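Envelope glycoprotein (Thogoto virus, PDB 5XEA) probably attaches the virus to its host-cell receptor and then drives fusion of the viral and host membranes. Local coordinates at residues 20-25 and 208-213; 47-52 and 138-143; 91-96 and 112-117; 202-207 and 222-227. All coordinates share one frame; numbering follows the deposited sequence.

Contact 1 (20-25 and 208-213)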
loop_
_atom_site.group_PDB
_atom_site.type_symbol
_atom_site.label_atom_id
_atom_site.label_comp_id
_atom_site.label_asym_id
_atom_site.label_seq_id
_atom_site.Cartn_x
_atom_site.Cartn_y
_atom_site.Cartn_z
ATOM N N PRO B 20 -10.135 9.843 33.671
ATOM C CA PRO B 20 -9.438 8.555 33.594
ATOM C C PRO B 20 -9.534 7.949 32.201
ATOM O O PRO B 20 -10.584 7.978 31.557
ATOM C CB PRO B 20 -10.170 7.691 34.629
ATOM C CG PRO B 20 -10.957 8.663 35.471
ATOM C CD PRO B 20 -11.315 9.774 34.542
ATOM N N VAL B 21 -8.408 7.408 31.743
ATOM C CA VAL B 21 -8.299 6.700 30.471
ATOM C C VAL B 21 -7.887 5.268 30.787
ATOM O O VAL B 21 -6.887 5.049 31.477
ATOM C CB VAL B 21 -7.289 7.386 29.530
ATOM C CG1 VAL B 21 -6.861 6.447 28.422
ATOM C CG2 VAL B 21 -7.887 8.673 28.953
ATOM N N THR B 22 -8.644 4.297 30.273
ATOM C CA THR B 22 -8.666 2.947 30.823
ATOM C C THR B 22 -7.972 1.894 29.961
ATOM O O THR B 22 -8.159 0.701 30.213
ATOM C CB THR B 22 -10.110 2.512 31.070
ATOM O OG1 THR B 22 -10.844 2.532 29.842
ATOM C CG2 THR B 22 -10.779 3.431 32.091
ATOM N N VAL B 23 -7.176 2.274 28.962
ATOM C CA VAL B 23 -6.401 1.276 28.225
ATOM C C VAL B 23 -5.230 0.835 29.093
ATOM O O VAL B 23 -4.510 1.671 29.645
ATOM C CB VAL B 23 -5.924 1.819 26.862
ATOM C CG1 VAL B 23 -5.309 3.207 26.978
ATOM C CG2 VAL B 23 -4.911 0.859 26.243
ATOM N N SER B 24 -5.045 -0.480 29.227
ATOM C CA SER B 24 -4.012 -1.043 30.087
ATOM C C SER B 24 -3.172 -2.062 29.326
ATOM O O SER B 24 -3.625 -2.673 28.352
ATOM C CB SER B 24 -4.613 -1.711 31.330
ATOM O OG SER B 24 -5.452 -2.797 30.982
ATOM N N LYS B 25 -1.946 -2.257 29.813
ATOM C CA LYS B 25 -0.984 -3.163 29.202
ATOM C C LYS B 25 -1.076 -4.544 29.839
ATOM O O LYS B 25 -1.076 -4.668 31.069
ATOM C CB LYS B 25 0.435 -2.609 29.339
ATOM C CG LYS B 25 1.493 -3.443 28.633
ATOM C CD LYS B 25 2.892 -2.868 28.817
ATOM C CE LYS B 25 3.946 -3.675 28.051
ATOM N NZ LYS B 25 4.015 -5.106 28.459
ATOM N N VAL B 208 -4.957 -3.402 25.966
ATOM C CA VAL B 208 -6.374 -3.729 25.966
ATOM C C VAL B 208 -7.147 -2.484 26.354
ATOM O O VAL B 208 -6.891 -1.880 27.402
ATOM C CB VAL B 208 -6.706 -4.907 26.887
ATOM C CG1 VAL B 208 -8.207 -5.076 26.961
ATOM C CG2 VAL B 208 -6.072 -6.174 26.345
ATOM N N ASP B 209 -8.092 -2.110 25.504
ATOM C CA ASP B 209 -8.821 -0.849 25.615
ATOM C C ASP B 209 -10.286 -1.196 25.817
ATOM O O ASP B 209 -10.993 -1.496 24.840
ATOM C CB ASP B 209 -8.609 -0.002 24.359
ATOM C CG ASP B 209 -8.914 1.481 24.575
ATOM O OD1 ASP B 209 -9.682 1.789 25.512
ATOM O OD2 ASP B 209 -8.383 2.332 23.799
ATOM N N PRO B 210 -10.774 -1.220 27.061
ATOM C CA PRO B 210 -12.194 -1.519 27.296
ATOM C C PRO B 210 -13.139 -0.396 26.898
ATOM O O PRO B 210 -14.351 -0.641 26.807
ATOM C CB PRO B 210 -12.251 -1.776 28.813
ATOM C CG PRO B 210 -11.121 -0.976 29.348
ATOM C CD PRO B 210 -10.026 -1.047 28.324
ATOM N N ASP B 211 -12.632 0.821 26.669
ATOM C CA ASP B 211 -13.460 1.929 26.199
ATOM C C ASP B 211 -13.156 2.261 24.742
ATOM O O ASP B 211 -12.715 3.371 24.430
ATOM C CB ASP B 211 -13.249 3.179 27.065
ATOM C CG ASP B 211 -14.007 3.122 28.370
ATOM O OD1 ASP B 211 -15.108 2.523 28.388
ATOM O OD2 ASP B 211 -13.506 3.690 29.366
ATOM N N TYR B 212 -13.384 1.310 23.844
ATOM C CA TYR B 212 -13.109 1.493 22.424
ATOM C C TYR B 212 -14.398 1.245 21.657
ATOM O O TYR B 212 -14.853 0.102 21.562
ATOM C CB TYR B 212 -12.005 0.552 21.944
ATOM C CG TYR B 212 -11.306 1.075 20.718
ATOM C CD1 TYR B 212 -11.775 0.779 19.445
ATOM C CD2 TYR B 212 -10.190 1.889 20.834
ATOM C CE1 TYR B 212 -11.141 1.264 18.321
ATOM C CE2 TYR B 212 -9.553 2.384 19.718
ATOM C CZ TYR B 212 -10.031 2.069 18.463
ATOM O OH TYR B 212 -9.397 2.565 17.348
ATOM N N TRP B 213 -14.982 2.309 21.108
ATOM C CA TRP B 213 -16.221 2.194 20.351
ATOM C C TRP B 213 -16.133 3.037 19.086
ATOM O O TRP B 213 -15.169 3.775 18.866
ATOM C CB TRP B 213 -17.437 2.601 21.198
ATOM C CG TRP B 213 -17.776 1.590 22.253
ATOM C CD1 TRP B 213 -17.374 1.596 23.559
ATOM C CD2 TRP B 213 -18.574 0.410 22.085
ATOM N NE1 TRP B 213 -17.877 0.499 24.215
ATOM C CE2 TRP B 213 -18.617 -0.246 23.334
ATOM C CE3 TRP B 213 -19.258 -0.153 21.002
ATOM C CZ2 TRP B 213 -19.317 -1.436 23.529
ATOM C CZ3 TRP B 213 -19.954 -1.335 21.199
ATOM C CH2 TRP B 213 -19.977 -1.963 22.452
#
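Ser24 and Val208 face each other as an antiparallel hydrogen-bonded pair, and each satisfies the other's main chain. Ser24 N gives its proton to Val208 O at 2.9 Å, and Val208 N returns the favour to Ser24 O at 2.8 Å. Val208 O has a further, weaker visitor: Val23 CA approaches it at 3.3 Å in a CA-H...O contact, while the CG2 methyl of Val23 rests against the same carbonyl. One residue on, CB of Val23 sits 3.8 Å from Asp209 CG, an apolar atom set against the carboxylate group. This is where strand 24-35 begins and strand 197-209 ends, two neighbours in an antiparallel sheet of the gp64-like fusion protein; beyond the Ser24-Val208 pair the two segments make no further backbone bond to each other, and a side-chain bond follows, while the backbone of Asp209 turns to Lys220 and Lys221 instead. Thr22 turns OG1 between its backbone N and carbonyl carbon (chi1 60°), from where it donates to Asp211 OD2 at 2.9 Å. The hydroxyl comes in from above the carboxylate, 53° out of its plane, and the two side chains cross at about a right angle. Pro210 lies beside this bond, its CD 3.2 Å from Thr22 O and its CG near the threonine hydroxyl. Asp209 OD1 takes a weak bond from Asp211 N within the turn. On its other oxygen, OD2, Asp209 has a long, weak ion pair with Arg300 of the second subunit, and Val21 and Val23 pack on that same arginine.

Contact 2 (47-52 and 138-143)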
loop_
_atom_site.group_PDB
_atom_site.type_symbol
_atom_site.label_atom_id
_atom_site.label_comp_id
_atom_site.label_asym_id
_atom_site.label_seq_id
_atom_site.Cartn_x
_atom_site.Cartn_y
_atom_site.Cartn_z
ATOM N N ARG B 47 1.723 -28.409 -20.538
ATOM C CA ARG B 47 2.071 -29.109 -21.769
ATOM C C ARG B 47 0.834 -29.163 -22.648
ATOM O O ARG B 47 -0.243 -29.554 -22.182
ATOM C CB ARG B 47 2.586 -30.518 -21.479
ATOM C CG ARG B 47 2.877 -31.372 -22.728
ATOM C CD ARG B 47 3.607 -32.632 -22.285
ATOM N NE ARG B 47 2.774 -33.410 -21.379
ATOM C CZ ARG B 47 3.197 -34.434 -20.648
ATOM N NH1 ARG B 47 4.463 -34.827 -20.712
ATOM N NH2 ARG B 47 2.336 -35.069 -19.859
ATOM N N THR B 48 0.998 -28.784 -23.907
ATOM C CA THR B 48 -0.097 -28.782 -24.870
ATOM C C THR B 48 0.455 -29.178 -26.231
ATOM O O THR B 48 1.614 -28.889 -26.561
ATOM C CB THR B 48 -0.771 -27.385 -24.901
ATOM O OG1 THR B 48 -1.466 -27.167 -23.666
ATOM C CG2 THR B 48 -1.734 -27.235 -26.043
ATOM N N ALA B 49 -0.381 -29.848 -27.024
ATOM C CA ALA B 49 -0.057 -30.165 -28.407
ATOM C C ALA B 49 -0.959 -29.371 -29.346
ATOM O O ALA B 49 -2.140 -29.164 -29.054
ATOM C CB ALA B 49 -0.208 -31.672 -28.676
ATOM N N TRP B 50 -0.389 -28.883 -30.442
ATOM C CA TRP B 50 -1.149 -28.440 -31.613
ATOM C C TRP B 50 -1.193 -29.598 -32.594
ATOM O O TRP B 50 -0.142 -30.083 -33.020
ATOM C CB TRP B 50 -0.519 -27.217 -32.288
ATOM C CG TRP B 50 -1.170 -26.796 -33.587
ATOM C CD1 TRP B 50 -0.668 -26.966 -34.850
ATOM C CD2 TRP B 50 -2.444 -26.147 -33.751
ATOM N NE1 TRP B 50 -1.548 -26.461 -35.784
ATOM C CE2 TRP B 50 -2.643 -25.954 -35.135
ATOM C CE3 TRP B 50 -3.431 -25.709 -32.861
ATOM C CZ2 TRP B 50 -3.787 -25.330 -35.656
ATOM C CZ3 TRP B 50 -4.579 -25.099 -33.378
ATOM C CH2 TRP B 50 -4.743 -24.916 -34.772
ATOM N N VAL B 51 -2.399 -30.049 -32.934
ATOM C CA VAL B 51 -2.590 -31.157 -33.867
ATOM C C VAL B 51 -3.509 -30.689 -34.994
ATOM O O VAL B 51 -4.675 -30.355 -34.746
ATOM C CB VAL B 51 -3.171 -32.403 -33.168
ATOM C CG1 VAL B 51 -3.327 -33.555 -34.158
ATOM C CG2 VAL B 51 -2.274 -32.824 -31.991
ATOM N N ALA B 52 -2.984 -30.653 -36.219
ATOM C CA ALA B 52 -3.757 -30.297 -37.413
ATOM C C ALA B 52 -3.739 -31.468 -38.394
ATOM O O ALA B 52 -2.711 -31.753 -39.019
ATOM C CB ALA B 52 -3.214 -29.028 -38.078
ATOM N N ILE B 138 1.914 -31.721 -36.149
ATOM C CA ILE B 138 1.888 -31.775 -34.696
ATOM C C ILE B 138 3.080 -31.002 -34.146
ATOM O O ILE B 138 4.217 -31.204 -34.591
ATOM C CB ILE B 138 1.935 -33.220 -34.168
ATOM C CG1 ILE B 138 0.866 -34.093 -34.819
ATOM C CG2 ILE B 138 1.828 -33.239 -32.623
ATOM C CD1 ILE B 138 0.905 -35.505 -34.299
ATOM N N ASP B 139 2.829 -30.156 -33.138
ATOM C CA ASP B 139 3.921 -29.541 -32.388
ATOM C C ASP B 139 3.489 -29.395 -30.938
ATOM O O ASP B 139 2.309 -29.528 -30.590
ATOM C CB ASP B 139 4.353 -28.195 -32.997
ATOM C CG ASP B 139 5.767 -27.774 -32.568
ATOM O OD1 ASP B 139 6.445 -28.556 -31.844
ATOM O OD2 ASP B 139 6.186 -26.655 -32.943
ATOM N N TRP B 140 4.470 -29.151 -30.075
ATOM C CA TRP B 140 4.248 -29.203 -28.639
ATOM C C TRP B 140 4.753 -27.933 -27.980
ATOM O O TRP B 140 5.690 -27.297 -28.464
ATOM C CB TRP B 140 4.958 -30.425 -28.008
ATOM C CG TRP B 140 4.364 -31.719 -28.440
ATOM C CD1 TRP B 140 4.588 -32.373 -29.626
ATOM C CD2 TRP B 140 3.405 -32.499 -27.723
ATOM N NE1 TRP B 140 3.846 -33.524 -29.675
ATOM C CE2 TRP B 140 3.094 -33.621 -28.533
ATOM C CE3 TRP B 140 2.780 -32.369 -26.471
ATOM C CZ2 TRP B 140 2.191 -34.607 -28.130
ATOM C CZ3 TRP B 140 1.881 -33.337 -26.072
ATOM C CH2 TRP B 140 1.598 -34.455 -26.903
ATOM N N ARG B 141 4.138 -27.590 -26.848
ATOM C CA ARG B 141 4.706 -26.624 -25.917
ATOM C C ARG B 141 4.717 -27.254 -24.533
ATOM O O ARG B 141 3.847 -28.063 -24.192
ATOM C CB ARG B 141 3.935 -25.293 -25.873
ATOM C CG ARG B 141 2.566 -25.387 -25.194
ATOM C CD ARG B 141 1.667 -24.204 -25.556
ATOM N NE ARG B 141 2.347 -22.937 -25.262
ATOM C CZ ARG B 141 2.108 -22.178 -24.194
ATOM N NH1 ARG B 141 1.202 -22.539 -23.298
ATOM N NH2 ARG B 141 2.780 -21.049 -24.020
ATOM N N CYS B 142 5.716 -26.885 -23.744
ATOM C CA CYS B 142 5.730 -27.306 -22.349
ATOM C C CYS B 142 6.630 -26.366 -21.567
ATOM O O CYS B 142 7.470 -25.661 -22.135
ATOM C CB CYS B 142 6.187 -28.761 -22.206
ATOM S SG CYS B 142 7.864 -29.062 -22.802
ATOM N N GLY B 143 6.443 -26.358 -20.260
ATOM C CA GLY B 143 7.244 -25.495 -19.413
ATOM C C GLY B 143 7.014 -25.850 -17.964
ATOM O O GLY B 143 6.013 -26.487 -17.611
HETATM O O HOH W 1 -0.444 -24.685 -23.109
#
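Thr48 with Arg141 and Trp50 with Asp139 are the hydrogen-bonded pairs of this antiparallel ladder, whose strand axes run at 163° and approach to 4.6 Å. Each pair closes a two-bond ring, the shortest link being Trp50 N to Asp139 O at 2.8 Å. At the alternating positions CA-H...O contacts fill in, such as Ile138 CA to Trp50 O at 3.1 Å.

The apolar contacts gather on the face that carries Arg47, Ala49, Val51, Ile138, Trp140 and Cys142. With CG of Trp140 anti to its carbonyl carbon (chi1 -67°), the indole leans across to the other strand and lies over Ala49. The methyl CB of Ala49 stands 3.5 Å from the centroid of the six-membered ring, almost exactly on its normal: a CH-pi contact. Arg47 CG meets the same ring at its edge, 3.9 Å from CE3. Farther along, Val51 and Ile138 lie side by side, pointing the same way. The polar ends leave the pair, Arg47 for Tyr73 O and Glu79, Trp140 NE1 for Asp93 O.

On the opposite face a water joins the two strands, bridging Thr48 OG1 and Arg141 NH1 and accepting from the arginine in the plane of its guanidinium. There CB of Thr48 touches CG of Arg141 at 3.9 Å. Arg141 NE also pairs with Glu121, and Thr48 OG1 bonds His72.

All the touching residues are buried. Strand 65-72 flanks 40-56 with Leu71 against Val51, helix 421-437 packs Leu433 on Arg141, and the disulfide of Cys142 to Cys89 ties strand 133-156 to strand 89-91.

Contact 3 (91-96 and 112-117)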
loop_
_atom_site.group_PDB
_atom_site.type_symbol
_atom_site.label_atom_id
_atom_site.label_comp_id
_atom_site.label_asym_id
_atom_site.label_seq_id
_atom_site.Cartn_x
_atom_site.Cartn_y
_atom_site.Cartn_z
ATOM N N TYR B 91 7.701 -33.677 -23.949
ATOM C CA TYR B 91 6.703 -33.464 -24.984
ATOM C C TYR B 91 6.789 -34.611 -25.992
ATOM O O TYR B 91 7.722 -35.421 -25.964
ATOM C CB TYR B 91 6.889 -32.092 -25.636
ATOM C CG TYR B 91 8.246 -31.857 -26.279
ATOM C CD1 TYR B 91 8.459 -32.172 -27.621
ATOM C CD2 TYR B 91 9.308 -31.299 -25.558
ATOM C CE1 TYR B 91 9.690 -31.949 -28.227
ATOM C CE2 TYR B 91 10.552 -31.070 -26.164
ATOM C CZ TYR B 91 10.731 -31.398 -27.503
ATOM O OH TYR B 91 11.942 -31.192 -28.136
ATOM N N GLY B 92 5.792 -34.669 -26.887
ATOM C CA GLY B 92 5.667 -35.770 -27.826
ATOM C C GLY B 92 6.423 -35.538 -29.121
ATOM O O GLY B 92 7.151 -34.561 -29.289
ATOM N N ASP B 93 6.250 -36.479 -30.053
ATOM C CA ASP B 93 6.844 -36.330 -31.375
ATOM C C ASP B 93 6.183 -35.188 -32.132
ATOM O O ASP B 93 4.987 -34.932 -31.989
ATOM C CB ASP B 93 6.709 -37.627 -32.182
ATOM C CG ASP B 93 7.554 -38.761 -31.614
ATOM O OD1 ASP B 93 8.706 -38.495 -31.196
ATOM O OD2 ASP B 93 7.062 -39.913 -31.579
ATOM N N ILE B 94 6.975 -34.499 -32.949
ATOM C CA ILE B 94 6.472 -33.409 -33.770
ATOM C C ILE B 94 6.421 -33.875 -35.220
ATOM O O ILE B 94 7.198 -34.734 -35.651
ATOM C CB ILE B 94 7.303 -32.112 -33.629
ATOM C CG1 ILE B 94 8.361 -32.000 -34.719
ATOM C CG2 ILE B 94 7.918 -31.968 -32.189
ATOM C CD1 ILE B 94 8.321 -30.669 -35.444
ATOM N N CYS B 95 5.476 -33.320 -35.967
ATOM C CA CYS B 95 5.241 -33.689 -37.359
ATOM C C CYS B 95 5.144 -32.406 -38.149
ATOM O O CYS B 95 4.264 -31.579 -37.881
ATOM C CB CYS B 95 3.951 -34.500 -37.529
ATOM S SG CYS B 95 4.052 -36.208 -37.030
ATOM N N HIS B 96 6.039 -32.238 -39.108
ATOM C CA HIS B 96 5.991 -31.115 -40.028
ATOM C C HIS B 96 5.508 -31.613 -41.388
ATOM O O HIS B 96 6.241 -32.325 -42.086
ATOM C CB HIS B 96 7.363 -30.464 -40.147
ATOM C CG HIS B 96 7.341 -29.165 -40.884
ATOM N ND1 HIS B 96 7.516 -29.081 -42.246
ATOM C CD2 HIS B 96 7.167 -27.896 -40.448
ATOM C CE1 HIS B 96 7.449 -27.815 -42.622
ATOM N NE2 HIS B 96 7.240 -27.075 -41.547
ATOM N N PRO B 112 2.899 -38.103 -24.776
ATOM C CA PRO B 112 3.379 -36.738 -24.541
ATOM C C PRO B 112 4.730 -36.648 -23.850
ATOM O O PRO B 112 5.155 -35.534 -23.532
ATOM C CB PRO B 112 2.276 -36.163 -23.645
ATOM C CG PRO B 112 1.815 -37.343 -22.836
ATOM C CD PRO B 112 1.937 -38.544 -23.751
ATOM N N ALA B 113 5.419 -37.765 -23.617
ATOM C CA ALA B 113 6.666 -37.759 -22.852
ATOM C C ALA B 113 7.755 -38.543 -23.608
ATOM O O ALA B 113 8.216 -39.597 -23.167
ATOM C CB ALA B 113 6.423 -38.340 -21.453
ATOM N N LYS B 114 8.193 -38.015 -24.757
ATOM C CA LYS B 114 9.255 -38.633 -25.553
ATOM C C LYS B 114 10.509 -37.784 -25.678
ATOM O O LYS B 114 11.600 -38.342 -25.795
ATOM C CB LYS B 114 8.757 -38.964 -26.972
ATOM C CG LYS B 114 7.609 -39.967 -26.992
ATOM C CD LYS B 114 7.215 -40.376 -28.401
ATOM C CE LYS B 114 8.015 -41.574 -28.888
ATOM N NZ LYS B 114 7.491 -42.058 -30.195
ATOM N N HIS B 115 10.392 -36.461 -25.652
ATOM C CA HIS B 115 11.536 -35.566 -25.732
ATOM C C HIS B 115 11.597 -34.711 -24.470
ATOM O O HIS B 115 10.633 -34.643 -23.699
ATOM C CB HIS B 115 11.444 -34.710 -26.993
ATOM C CG HIS B 115 11.252 -35.527 -28.234
ATOM N ND1 HIS B 115 12.302 -36.134 -28.887
ATOM C CD2 HIS B 115 10.127 -35.886 -28.901
ATOM C CE1 HIS B 115 11.833 -36.799 -29.926
ATOM N NE2 HIS B 115 10.520 -36.668 -29.957
ATOM N N TRP B 116 12.761 -34.091 -24.246
ATOM C CA TRP B 116 13.011 -33.261 -23.076
ATOM C C TRP B 116 13.728 -31.981 -23.481
ATOM O O TRP B 116 14.552 -31.966 -24.400
ATOM C CB TRP B 116 13.855 -34.000 -22.014
ATOM C CG TRP B 116 13.135 -35.144 -21.386
ATOM C CD1 TRP B 116 13.093 -36.430 -21.837
ATOM C CD2 TRP B 116 12.329 -35.107 -20.199
ATOM N NE1 TRP B 116 12.313 -37.199 -21.004
ATOM C CE2 TRP B 116 11.832 -36.411 -19.990
ATOM C CE3 TRP B 116 11.976 -34.098 -19.299
ATOM C CZ2 TRP B 116 11.005 -36.734 -18.915
ATOM C CZ3 TRP B 116 11.153 -34.420 -18.231
ATOM C CH2 TRP B 116 10.678 -35.727 -18.048
ATOM N N ALA B 117 13.413 -30.912 -22.764
ATOM C CA ALA B 117 14.014 -29.604 -22.981
ATOM C C ALA B 117 13.735 -28.753 -21.744
ATOM O O ALA B 117 12.812 -29.059 -20.983
ATOM C CB ALA B 117 13.459 -28.936 -24.255
#
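Tyr91 carries CG between its backbone N and carbonyl carbon (chi1 59°), and His115 holds CG anti to its own carbonyl carbon (chi1 -53°); the tyrosine rotation lays the phenol ring against CB of His115, and the histidine rotation carries the imidazole off to the side, toward Asp93. The backbone beneath is a classic beta bulge in the short two-stranded pairing of 89-91 with 115-117: Lys114 and His115 both face Tyr91. Tyr91 O accepts from both, at 2.9 Å from Lys114 N and 2.9 Å from His115 N, the first donor above the carbonyl plane and the second in it. Tyr91 N closes the pair by donating to His115 O.

On the ring itself, His115 CB is 3.6 Å from the Tyr91 centroid in a CH-pi contact. The imidazole is slid aside, so the two rings barely overlap although their planes differ by only 30°. Ala117 CB reaches the edge of the phenol at CE2, and Lys120 makes a cation-pi contact with the same ring.

Asp93 gathers the two residues of the bulge with its two oxygens. Lys114, its chain bent at chi3, forms a salt bridge from NZ to OD2 at 2.6 Å, arriving on the syn side. This contact lies at the surface, and no other subunit touches it. The imidazole uses the other oxygen: His115 NE2 donates to Asp93 OD1 at 2.9 Å, meeting it on the anti side.

Contact 4 (202-207 and 222-227)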
loop_
_atom_site.group_PDB
_atom_site.type_symbol
_atom_site.label_atom_id
_atom_site.label_comp_id
_atom_site.label_asym_id
_atom_site.label_seq_id
_atom_site.Cartn_x
_atom_site.Cartn_y
_atom_site.Cartn_z
ATOM N N VAL B 202 3.998 -18.920 25.019
ATOM C CA VAL B 202 4.568 -17.582 24.934
ATOM C C VAL B 202 3.769 -16.620 25.799
ATOM O O VAL B 202 2.617 -16.866 26.159
ATOM C CB VAL B 202 4.610 -17.041 23.480
ATOM C CG1 VAL B 202 5.509 -17.895 22.588
ATOM C CG2 VAL B 202 3.207 -16.949 22.920
ATOM N N LYS B 203 4.397 -15.492 26.089
ATOM C CA LYS B 203 3.736 -14.335 26.671
ATOM C C LYS B 203 3.766 -13.209 25.647
ATOM O O LYS B 203 4.822 -12.907 25.078
ATOM C CB LYS B 203 4.427 -13.901 27.965
ATOM C CG LYS B 203 4.614 -15.018 28.970
ATOM C CD LYS B 203 3.373 -15.205 29.814
ATOM C CE LYS B 203 3.620 -16.231 30.901
ATOM N NZ LYS B 203 4.951 -16.002 31.521
ATOM N N ILE B 204 2.617 -12.589 25.412
ATOM C CA ILE B 204 2.469 -11.601 24.354
ATOM C C ILE B 204 1.990 -10.292 24.960
ATOM O O ILE B 204 0.975 -10.262 25.666
ATOM C CB ILE B 204 1.504 -12.102 23.267
ATOM C CG1 ILE B 204 2.227 -13.125 22.409
ATOM C CG2 ILE B 204 0.996 -10.962 22.416
ATOM C CD1 ILE B 204 1.316 -14.139 21.836
ATOM N N SER B 205 2.725 -9.217 24.691
ATOM C CA SER B 205 2.308 -7.898 25.131
ATOM C C SER B 205 1.164 -7.396 24.260
ATOM O O SER B 205 1.255 -7.396 23.024
ATOM C CB SER B 205 3.484 -6.924 25.094
ATOM O OG SER B 205 4.067 -6.866 23.801
ATOM N N CYS B 206 0.075 -7.008 24.911
ATOM C CA CYS B 206 -1.091 -6.419 24.274
ATOM C C CYS B 206 -1.513 -5.192 25.066
ATOM O O CYS B 206 -1.356 -5.144 26.290
ATOM C CB CYS B 206 -2.276 -7.395 24.219
ATOM S SG CYS B 206 -1.957 -8.961 23.397
ATOM N N PHE B 207 -2.051 -4.200 24.363
ATOM C CA PHE B 207 -2.754 -3.096 24.996
ATOM C C PHE B 207 -4.245 -3.351 24.845
ATOM O O PHE B 207 -4.733 -3.557 23.727
ATOM C CB PHE B 207 -2.340 -1.760 24.388
ATOM C CG PHE B 207 -0.951 -1.348 24.780
ATOM C CD1 PHE B 207 -0.685 -0.867 26.072
ATOM C CD2 PHE B 207 0.092 -1.474 23.892
ATOM C CE1 PHE B 207 0.594 -0.504 26.444
ATOM C CE2 PHE B 207 1.375 -1.112 24.254
ATOM C CZ PHE B 207 1.629 -0.622 25.550
ATOM N N ALA B 222 -8.234 -5.271 21.674
ATOM C CA ALA B 222 -6.898 -5.650 22.114
ATOM C C ALA B 222 -5.947 -5.615 20.931
ATOM O O ALA B 222 -6.204 -6.249 19.898
ATOM C CB ALA B 222 -6.895 -7.038 22.768
ATOM N N PHE B 223 -4.851 -4.878 21.088
ATOM C CA PHE B 223 -3.842 -4.705 20.053
ATOM C C PHE B 223 -2.537 -5.277 20.573
ATOM O O PHE B 223 -2.040 -4.840 21.618
ATOM C CB PHE B 223 -3.666 -3.227 19.695
ATOM C CG PHE B 223 -4.958 -2.514 19.417
ATOM C CD1 PHE B 223 -5.713 -1.996 20.457
ATOM C CD2 PHE B 223 -5.420 -2.366 18.114
ATOM C CE1 PHE B 223 -6.899 -1.334 20.206
ATOM C CE2 PHE B 223 -6.609 -1.703 17.852
ATOM C CZ PHE B 223 -7.350 -1.187 18.902
ATOM N N CYS B 224 -1.975 -6.233 19.852
ATOM C CA CYS B 224 -0.806 -6.937 20.349
ATOM C C CYS B 224 0.365 -6.788 19.400
ATOM O O CYS B 224 0.205 -6.531 18.198
ATOM C CB CYS B 224 -1.097 -8.423 20.559
ATOM S SG CYS B 224 -2.605 -8.710 21.473
ATOM N N GLN B 225 1.549 -6.979 19.962
ATOM C CA GLN B 225 2.783 -7.078 19.206
ATOM C C GLN B 225 3.419 -8.420 19.524
ATOM O O GLN B 225 3.392 -8.869 20.668
ATOM C CB GLN B 225 3.753 -5.939 19.547
ATOM C CG GLN B 225 5.187 -6.209 19.124
ATOM C CD GLN B 225 6.132 -5.038 19.387
ATOM O OE1 GLN B 225 5.823 -4.121 20.154
ATOM N NE2 GLN B 225 7.300 -5.073 18.752
ATOM N N ASP B 226 3.962 -9.077 18.506
ATOM C CA ASP B 226 4.782 -10.267 18.715
ATOM C C ASP B 226 5.932 -10.177 17.713
ATOM O O ASP B 226 5.781 -10.564 16.542
ATOM C CB ASP B 226 3.963 -11.542 18.544
ATOM C CG ASP B 226 4.781 -12.788 18.782
ATOM O OD1 ASP B 226 5.832 -12.671 19.437
ATOM O OD2 ASP B 226 4.376 -13.879 18.328
ATOM N N GLY B 227 7.062 -9.632 18.171
ATOM C CA GLY B 227 8.189 -9.390 17.285
ATOM C C GLY B 227 7.864 -8.224 16.350
ATOM O O GLY B 227 7.574 -7.093 16.784
#
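Strands 202-207 and 222-226 run antiparallel at 148° between their axes, with Phe207 and Phe223 as a hydrogen-bonded pair: Phe207 N gives to Phe223 O at 2.8 Å and Phe223 N to Phe207 O at 3.0 Å. Past the cysteines the strands spread, and Gln225 N still reaches Ser205 O at 3.1 Å.

Between these bonds sits a disulfide joining directly opposed, non-hydrogen-bonded residues of a beta hairpin. The CA atoms of Cys206 and Cys224 come within 4.0 Å, and both sulfurs stand anti to their carbonyl carbons, which turns them toward each other for the 2.0 Å SG-SG bond. Its chi3 of 101° sets the two CB-S bonds roughly perpendicular. Next to the bridge, the CG2 branch of Ile204 touches Cys224 CB at 3.8 Å and also leans on Gln225 O. Phe223 brings the edge of its ring near Phe207 O, CD1 being 3.8 Å away. Where the strand ends, Gln225 NE2 donates to Gly227 O at 2.8 Å, in the plane of both amide and carbonyl.

The hairpin lies inside a six-stranded antiparallel sheet. Strand 24-35 borders 197-209, with Tyr28 against Cys206, and strand 229-233 borders 221-226, with Phe231 and Val233 on Cys224; from the second subunit, Phe294 meets the ring of Phe207.

Overall arrangement
The four contacts form two groups on the elongated chain. Contacts 1 and 4, centres about 15 Å apart, share strand 197-209, which pairs with 24-35 in contact 1 and with 221-226 in contact 4, all in one sheet; both are partly buried and both touch the second subunit. Contacts 2 and 3, with centres about 8 Å apart, lie beyond the chain's centre from contact 1, and are joined by Trp140 NE1 bonding Asp93 O and by Cys95 N on Ile138 O. Contact 2 is fully buried and pairs a regular ladder with an indole over a methyl, whereas contact 3, at the surface, adds a salt bridge and a histidine-carboxylate bond to a short bulged pairing. A covalent bridge crosses contact 4; contact 1 uses a hydroxyl-carboxylate bond.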